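Local coordinates for Serine/threonine-protein acetyltransferase HopZ1a (Pseudomonas syringae pv. syringae, PDB 5KLP) that transfers acetyl groups from acetyl-CoA to host proteins such as tubulin, with inositol hexakisphosphate as cofactor, impairing the host microtubule network and immunity, at residues L49-G54 with G327-E332; G39-Y44 with R335-A340. The protein carries 10 engineered substitutions. All blocks are in the same frame, centred on the assembly; numbering follows the deposited sequence.

Helix 40-53 near the N terminus and helix 324-340 at the C-terminal end meet twice. From the N terminus, the chain enters contact 2 at residues 39-44 and contact 1 at 49-54, then runs through helix 61-79 and the six-stranded mixed sheet, with helix 189-202 inserted before its last strand, until helix 324-340 returns at 327-332 and finally 335-340. Contact 1 therefore closes the inner loop and contact 2 the outer one, nested as expected for an antiparallel helix pair. Their centres lie about 13 Å apart, and Arg329 of contact 1 packs on Tyr44 of contact 2. Both contacts also reach inositol hexakisphosphate, through Phe328 and Gln331 in contact 1 and Arg335 in contact 2.

Contact 1 of 2, residues L49-G54 with G327-E332; sequences LDRASG and GFRLQE. With IHP (inositol hexakisphosphate), chain D.
The guanidinium groups of Arg51 and Arg329 meet with their planes 86° apart, NH2 of Arg329 coming in at the edge of the Arg51 group, 3.0 Å from Arg51 NE. Both nitrogens are donors; the shared carboxylate, OD1 of Asp326, which forms a salt bridge with each, probably makes this approach tolerable. Asp188 takes Arg51 NH2 on OD2 and Arg329 NH1 on OD1, and Asp65 also pairs with Arg329 NH1. Arg51 arrives with a chain extended as far as NE, Arg329 is bent at chi3 (31°), and the two side chains cross at about a right angle. The Phe328 ring carries Glu332 CG on one face, 3.5 Å above the plane and toward the rim, and O42 of inositol hexakisphosphate at its edge. Helices 40-53 and 324-340 run nearly antiparallel here, their short segments 9.7 Å apart at 153°. Helix 324-340 thus links the cofactor site, through Gln331, with Asp188 beside the active-site Cys189, a route that could serve allosteric activation. Leu49, Ala52 and Leu330 make the apolar contacts: Leu330 CD1 lies 3.6 Å from Ala52 CB, and its CD2 4.1 Å from Leu49 CD2; Ile27 and Leu30 of helix 21-36 also touch Leu330. On the ligand side, Gln331 NE2 donates to O42 of the ligand at 3.0 Å and to Glu332 OE2 at 2.9 Å, the latter in the amide plane.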
loop_
_atom_site.group_PDB
_atom_site.type_symbol
_atom_site.label_atom_id
_atom_site.label_comp_id
_atom_site.label_asym_id
_atom_site.label_seq_id
_atom_site.Cartn_x
_atom_site.Cartn_y
_atom_site.Cartn_z
ATOM N N LEU A 49 -12.120 -16.365 -1.712
ATOM C CA LEU A 49 -12.004 -17.479 -2.646
ATOM C C LEU A 49 -12.923 -17.261 -3.836
ATOM O O LEU A 49 -12.504 -17.401 -4.983
ATOM C CB LEU A 49 -12.329 -18.809 -1.955
ATOM C CG LEU A 49 -11.238 -19.373 -1.038
ATOM C CD1 LEU A 49 -11.776 -20.540 -0.224
ATOM C CD2 LEU A 49 -10.043 -19.818 -1.860
ATOM N N ASP A 50 -14.170 -16.896 -3.547
ATOM C CA ASP A 50 -15.147 -16.600 -4.578
ATOM C C ASP A 50 -14.654 -15.485 -5.492
ATOM O O ASP A 50 -14.787 -15.571 -6.711
ATOM C CB ASP A 50 -16.491 -16.196 -3.958
ATOM C CG ASP A 50 -17.163 -17.336 -3.212
ATOM O OD1 ASP A 50 -16.772 -18.505 -3.417
ATOM O OD2 ASP A 50 -18.092 -17.061 -2.426
ATOM N N ARG A 51 -14.075 -14.443 -4.902
ATOM C CA ARG A 51 -13.560 -13.319 -5.687
ATOM C C ARG A 51 -12.436 -13.736 -6.619
ATOM O O ARG A 51 -12.408 -13.347 -7.787
ATOM C CB ARG A 51 -13.076 -12.197 -4.768
ATOM C CG ARG A 51 -12.483 -10.989 -5.499
ATOM C CD ARG A 51 -12.187 -9.887 -4.501
ATOM N NE ARG A 51 -11.633 -8.670 -5.095
ATOM C CZ ARG A 51 -12.360 -7.692 -5.628
ATOM N NH1 ARG A 51 -13.683 -7.783 -5.671
ATOM N NH2 ARG A 51 -11.760 -6.622 -6.127
ATOM N N ALA A 52 -11.495 -14.515 -6.101
ATOM C CA ALA A 52 -10.381 -14.967 -6.924
ATOM C C ALA A 52 -10.886 -15.932 -7.999
ATOM O O ALA A 52 -10.254 -16.082 -9.036
ATOM C CB ALA A 52 -9.302 -15.627 -6.075
ATOM N N SER A 53 -12.011 -16.596 -7.732
ATOM C CA SER A 53 -12.582 -17.569 -8.669
ATOM C C SER A 53 -13.425 -16.908 -9.749
ATOM O O SER A 53 -13.784 -17.546 -10.732
ATOM C CB SER A 53 -13.450 -18.588 -7.931
ATOM O OG SER A 53 -12.687 -19.318 -7.000
ATOM N N GLY A 54 -13.756 -15.639 -9.547
ATOM C CA GLY A 54 -14.633 -14.921 -10.453
ATOM C C GLY A 54 -16.094 -14.980 -10.046
ATOM O O GLY A 54 -16.956 -15.343 -10.846
ATOM N N GLY A 327 -4.775 -12.679 -5.196
ATOM C CA GLY A 327 -3.912 -13.769 -4.778
ATOM C C GLY A 327 -3.214 -13.453 -3.461
ATOM O O GLY A 327 -3.076 -14.319 -2.597
ATOM N N PHE A 328 -2.766 -12.209 -3.311
ATOM C CA PHE A 328 -2.146 -11.785 -2.062
ATOM C C PHE A 328 -3.136 -11.938 -0.889
ATOM O O PHE A 328 -2.754 -12.362 0.197
ATOM C CB PHE A 328 -1.638 -10.337 -2.169
ATOM C CG PHE A 328 -1.090 -9.795 -0.873
ATOM C CD1 PHE A 328 0.108 -10.269 -0.356
ATOM C CD2 PHE A 328 -1.801 -8.853 -0.148
ATOM C CE1 PHE A 328 0.603 -9.792 0.855
ATOM C CE2 PHE A 328 -1.322 -8.379 1.060
ATOM C CZ PHE A 328 -0.114 -8.848 1.564
ATOM N N ARG A 329 -4.405 -11.610 -1.118
ATOM C CA ARG A 329 -5.407 -11.741 -0.060
ATOM C C ARG A 329 -5.549 -13.199 0.383
ATOM O O ARG A 329 -5.633 -13.466 1.572
ATOM C CB ARG A 329 -6.764 -11.184 -0.497
ATOM C CG ARG A 329 -7.855 -11.262 0.591
ATOM C CD ARG A 329 -9.049 -10.371 0.208
ATOM N NE ARG A 329 -9.152 -10.350 -1.237
ATOM C CZ ARG A 329 -9.236 -9.266 -1.996
ATOM N NH1 ARG A 329 -9.284 -8.044 -1.479
ATOM N NH2 ARG A 329 -9.291 -9.429 -3.296
ATOM N N LEU A 330 -5.580 -14.124 -0.575
ATOM C CA LEU A 330 -5.641 -15.551 -0.280
ATOM C C LEU A 330 -4.430 -15.978 0.558
ATOM O O LEU A 330 -4.545 -16.767 1.495
ATOM C CB LEU A 330 -5.698 -16.356 -1.583
ATOM C CG LEU A 330 -6.883 -16.019 -2.505
ATOM C CD1 LEU A 330 -6.869 -16.895 -3.748
ATOM C CD2 LEU A 330 -8.217 -16.165 -1.778
ATOM N N GLN A 331 -3.263 -15.457 0.198
ATOM C CA GLN A 331 -2.032 -15.733 0.926
ATOM C C GLN A 331 -2.116 -15.274 2.380
ATOM O O GLN A 331 -1.696 -15.995 3.297
ATOM C CB GLN A 331 -0.853 -15.050 0.233
ATOM C CG GLN A 331 0.393 -14.970 1.074
ATOM C CD GLN A 331 1.470 -14.128 0.408
ATOM O OE1 GLN A 331 2.121 -14.567 -0.543
ATOM N NE2 GLN A 331 1.628 -12.891 0.879
ATOM N N GLU A 332 -2.668 -14.081 2.592
ATOM C CA GLU A 332 -2.764 -13.526 3.939
ATOM C C GLU A 332 -3.749 -14.302 4.821
ATOM O O GLU A 332 -3.478 -14.554 5.987
ATOM C CB GLU A 332 -3.159 -12.061 3.871
ATOM C CG GLU A 332 -2.086 -11.226 3.206
ATOM C CD GLU A 332 -0.726 -11.490 3.819
ATOM O OE1 GLU A 332 -0.475 -10.949 4.923
ATOM O OE2 GLU A 332 0.077 -12.243 3.214
HETATM C C1 IHP D . 6.067 -14.714 0.115
HETATM C C2 IHP D . 5.306 -13.458 -0.509
HETATM C C3 IHP D . 4.692 -13.468 -1.961
HETATM C C4 IHP D . 4.998 -14.805 -2.785
HETATM C C5 IHP D . 6.166 -15.667 -2.345
HETATM C C6 IHP D . 5.921 -15.942 -0.868
HETATM O O11 IHP D . 7.301 -14.442 0.455
HETATM P P1 IHP D . 8.089 -14.546 1.951
HETATM O O21 IHP D . 9.039 -13.362 2.119
HETATM O O31 IHP D . 8.913 -15.836 2.013
HETATM O O41 IHP D . 7.165 -14.554 3.156
HETATM O O12 IHP D . 5.951 -12.265 -0.271
HETATM P P2 IHP D . 5.151 -11.142 0.694
HETATM O O22 IHP D . 4.882 -11.751 2.087
HETATM O O32 IHP D . 5.898 -9.816 0.877
HETATM O O42 IHP D . 3.753 -10.877 0.086
HETATM O O13 IHP D . 5.169 -12.444 -2.548
HETATM P P3 IHP D . 4.545 -11.035 -3.232
HETATM O O23 IHP D . 3.746 -10.084 -2.341
HETATM O O33 IHP D . 5.926 -10.437 -3.492
HETATM O O43 IHP D . 3.782 -11.258 -4.534
HETATM O O14 IHP D . 5.085 -14.569 -4.102
HETATM P P4 IHP D . 3.854 -14.814 -5.128
HETATM O O24 IHP D . 2.835 -13.675 -5.068
HETATM O O34 IHP D . 4.341 -14.993 -6.581
HETATM O O44 IHP D . 3.100 -16.107 -4.767
HETATM O O15 IHP D . 7.392 -15.237 -2.686
HETATM P P5 IHP D . 8.390 -16.038 -3.812
HETATM O O25 IHP D . 7.593 -17.089 -4.593
HETATM O O35 IHP D . 8.974 -15.035 -4.844
HETATM O O45 IHP D . 9.565 -16.759 -3.143
HETATM O O16 IHP D . 6.664 -16.966 -0.453
HETATM P P6 IHP D . 6.198 -18.072 0.658
HETATM O O26 IHP D . 4.710 -18.382 0.505
HETATM O O36 IHP D . 6.995 -19.382 0.513
HETATM O O46 IHP D . 6.445 -17.553 2.078
#

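Contact 2 of 2, residues G39-Y44 with R335-A340. Engineered in segment 335-340: Ala339 (natural residue Glu), Ala340 (natural residue Glu). With IHP (inositol hexakisphosphate), chain D.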
loop_
_atom_site.group_PDB
_atom_site.type_symbol
_atom_site.label_atom_id
_atom_site.label_comp_id
_atom_site.label_asym_id
_atom_site.label_seq_id
_atom_site.Cartn_x
_atom_site.Cartn_y
_atom_site.Cartn_z
ATOM N N GLY A 39 -16.613 -19.421 11.824
ATOM C CA GLY A 39 -16.936 -18.047 12.153
ATOM C C GLY A 39 -16.574 -17.042 11.073
ATOM O O GLY A 39 -16.360 -17.418 9.921
ATOM N N PRO A 40 -16.497 -15.754 11.449
ATOM C CA PRO A 40 -16.249 -14.637 10.526
ATOM C C PRO A 40 -15.052 -14.844 9.601
ATOM O O PRO A 40 -15.133 -14.497 8.424
ATOM C CB PRO A 40 -16.021 -13.439 11.466
ATOM C CG PRO A 40 -15.947 -14.001 12.852
ATOM C CD PRO A 40 -16.706 -15.282 12.827
ATOM N N ILE A 41 -13.964 -15.398 10.113
ATOM C CA ILE A 41 -12.788 -15.590 9.277
ATOM C C ILE A 41 -13.052 -16.624 8.172
ATOM O O ILE A 41 -12.513 -16.506 7.078
ATOM C CB ILE A 41 -11.563 -15.989 10.108
ATOM C CG1 ILE A 41 -10.303 -15.886 9.249
ATOM C CG2 ILE A 41 -11.740 -17.385 10.724
ATOM C CD1 ILE A 41 -9.281 -14.937 9.827
ATOM N N LYS A 42 -13.892 -17.619 8.453
ATOM C CA LYS A 42 -14.268 -18.596 7.435
ATOM C C LYS A 42 -15.047 -17.913 6.318
ATOM O O LYS A 42 -14.810 -18.174 5.137
ATOM C CB LYS A 42 -15.106 -19.736 8.033
ATOM N N ALA A 43 -15.993 -17.058 6.695
ATOM C CA ALA A 43 -16.796 -16.327 5.720
ATOM C C ALA A 43 -15.898 -15.424 4.879
ATOM O O ALA A 43 -16.039 -15.339 3.665
ATOM C CB ALA A 43 -17.877 -15.514 6.413
ATOM N N TYR A 44 -14.956 -14.767 5.545
ATOM C CA TYR A 44 -14.002 -13.912 4.865
ATOM C C TYR A 44 -13.201 -14.712 3.851
ATOM O O TYR A 44 -13.012 -14.282 2.715
ATOM C CB TYR A 44 -13.075 -13.249 5.874
ATOM C CG TYR A 44 -12.041 -12.327 5.250
ATOM C CD1 TYR A 44 -12.403 -11.386 4.288
ATOM C CD2 TYR A 44 -10.716 -12.366 5.660
ATOM C CE1 TYR A 44 -11.456 -10.529 3.731
ATOM C CE2 TYR A 44 -9.761 -11.504 5.111
ATOM C CZ TYR A 44 -10.137 -10.594 4.153
ATOM O OH TYR A 44 -9.174 -9.753 3.611
ATOM N N ARG A 335 -2.156 -17.439 5.834
ATOM C CA ARG A 335 -1.216 -17.228 6.927
ATOM C C ARG A 335 -1.943 -17.106 8.272
ATOM O O ARG A 335 -1.479 -17.631 9.282
ATOM C CB ARG A 335 -0.358 -16.006 6.650
ATOM C CG ARG A 335 0.725 -16.291 5.620
ATOM C CD ARG A 335 1.435 -15.006 5.174
ATOM N NE ARG A 335 2.414 -15.311 4.140
ATOM C CZ ARG A 335 3.147 -14.397 3.514
ATOM N NH1 ARG A 335 3.028 -13.115 3.835
ATOM N NH2 ARG A 335 4.004 -14.774 2.576
ATOM N N VAL A 336 -3.082 -16.420 8.281
ATOM C CA VAL A 336 -3.853 -16.297 9.517
ATOM C C VAL A 336 -4.394 -17.656 9.966
ATOM O O VAL A 336 -4.214 -18.055 11.124
ATOM C CB VAL A 336 -5.011 -15.316 9.361
ATOM C CG1 VAL A 336 -5.887 -15.351 10.606
ATOM C CG2 VAL A 336 -4.467 -13.917 9.142
ATOM N N LEU A 337 -5.015 -18.387 9.042
ATOM C CA LEU A 337 -5.647 -19.658 9.393
ATOM C C LEU A 337 -4.601 -20.700 9.764
ATOM O O LEU A 337 -4.860 -21.593 10.586
ATOM C CB LEU A 337 -6.537 -20.164 8.252
ATOM C CG LEU A 337 -7.802 -19.331 8.036
ATOM C CD1 LEU A 337 -8.631 -19.882 6.878
ATOM C CD2 LEU A 337 -8.633 -19.262 9.325
ATOM N N ALA A 338 -3.421 -20.587 9.165
ATOM C CA ALA A 338 -2.333 -21.523 9.455
ATOM C C ALA A 338 -1.933 -21.428 10.932
ATOM O O ALA A 338 -1.649 -22.441 11.583
ATOM C CB ALA A 338 -1.146 -21.257 8.557
ATOM N N ALA A 339 -1.898 -20.212 11.463
ATOM C CA ALA A 339 -1.628 -20.047 12.890
ATOM C C ALA A 339 -2.758 -20.654 13.729
ATOM O O ALA A 339 -2.519 -21.271 14.767
ATOM C CB ALA A 339 -1.445 -18.577 13.232
ATOM N N ALA A 340 -3.995 -20.474 13.276
ATOM C CA ALA A 340 -5.142 -20.952 14.041
ATOM C C ALA A 340 -5.276 -22.476 13.971
ATOM O O ALA A 340 -5.896 -23.099 14.846
ATOM C CB ALA A 340 -6.424 -20.279 13.541
HETATM C C1 IHP D . 6.067 -14.714 0.115
HETATM C C2 IHP D . 5.306 -13.458 -0.509
HETATM C C3 IHP D . 4.692 -13.468 -1.961
HETATM C C4 IHP D . 4.998 -14.805 -2.785
HETATM C C5 IHP D . 6.166 -15.667 -2.345
HETATM C C6 IHP D . 5.921 -15.942 -0.868
HETATM O O11 IHP D . 7.301 -14.442 0.455
HETATM P P1 IHP D . 8.089 -14.546 1.951
HETATM O O21 IHP D . 9.039 -13.362 2.119
HETATM O O31 IHP D . 8.913 -15.836 2.013
HETATM O O41 IHP D . 7.165 -14.554 3.156
HETATM O O12 IHP D . 5.951 -12.265 -0.271
HETATM P P2 IHP D . 5.151 -11.142 0.694
HETATM O O22 IHP D . 4.882 -11.751 2.087
HETATM O O32 IHP D . 5.898 -9.816 0.877
HETATM O O42 IHP D . 3.753 -10.877 0.086
HETATM O O13 IHP D . 5.169 -12.444 -2.548
HETATM P P3 IHP D . 4.545 -11.035 -3.232
HETATM O O23 IHP D . 3.746 -10.084 -2.341
HETATM O O33 IHP D . 5.926 -10.437 -3.492
HETATM O O43 IHP D . 3.782 -11.258 -4.534
HETATM O O14 IHP D . 5.085 -14.569 -4.102
HETATM P P4 IHP D . 3.854 -14.814 -5.128
HETATM O O24 IHP D . 2.835 -13.675 -5.068
HETATM O O34 IHP D . 4.341 -14.993 -6.581
HETATM O O44 IHP D . 3.100 -16.107 -4.767
HETATM O O15 IHP D . 7.392 -15.237 -2.686
HETATM P P5 IHP D . 8.390 -16.038 -3.812
HETATM O O25 IHP D . 7.593 -17.089 -4.593
HETATM O O35 IHP D . 8.974 -15.035 -4.844
HETATM O O45 IHP D . 9.565 -16.759 -3.143
HETATM O O16 IHP D . 6.664 -16.966 -0.453
HETATM P P6 IHP D . 6.198 -18.072 0.658
HETATM O O26 IHP D . 4.710 -18.382 0.505
HETATM O O36 IHP D . 6.995 -19.382 0.513
HETATM O O46 IHP D . 6.445 -17.553 2.078
#
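Ile41 projects from the first turn of helix 40-53 toward Val336 and Leu337 of helix 324-340. From its CB the chain divides. CG2 rests 3.9 Å from Leu337 CD2. CG1 is anti to the N (chi1 -168°) and meets the same methyl, Leu337 CD2, at 3.8 Å, which puts that one group against both branches. The terminal CD1 goes on to Val336 CG1 at 3.5 Å, the closest approach of the two segments. Ile41 and Leu337 lie alongside each other, pointing opposite ways. Leu337 also touches Tyr33 of helix 21-36, and Val336 has Met72 and Ile75 of helix 61-79 beside it, so this is where the end of the C-terminal helix joins the N-terminal helices. Arg335, one residue before Val336, extends to inositol hexakisphosphate instead. Its NH1 and NH2 both donate to O22 of the ligand, at 2.9 Å and 3.2 Å, the NH1 bond being the straighter (157° against 139°). Glu76 and Glu332 form salt bridges with NH1, and these acids probably help position the guanidinium and offset the charge of the nearby Arg79. The helix thus presents an apolar side to Ile41 and a cationic residue to the cofactor: the interhelix contact rests on van der Waals packing, whereas the grip on the phosphate is by charge-assisted hydrogen bonds from two nitrogens to one oxygen.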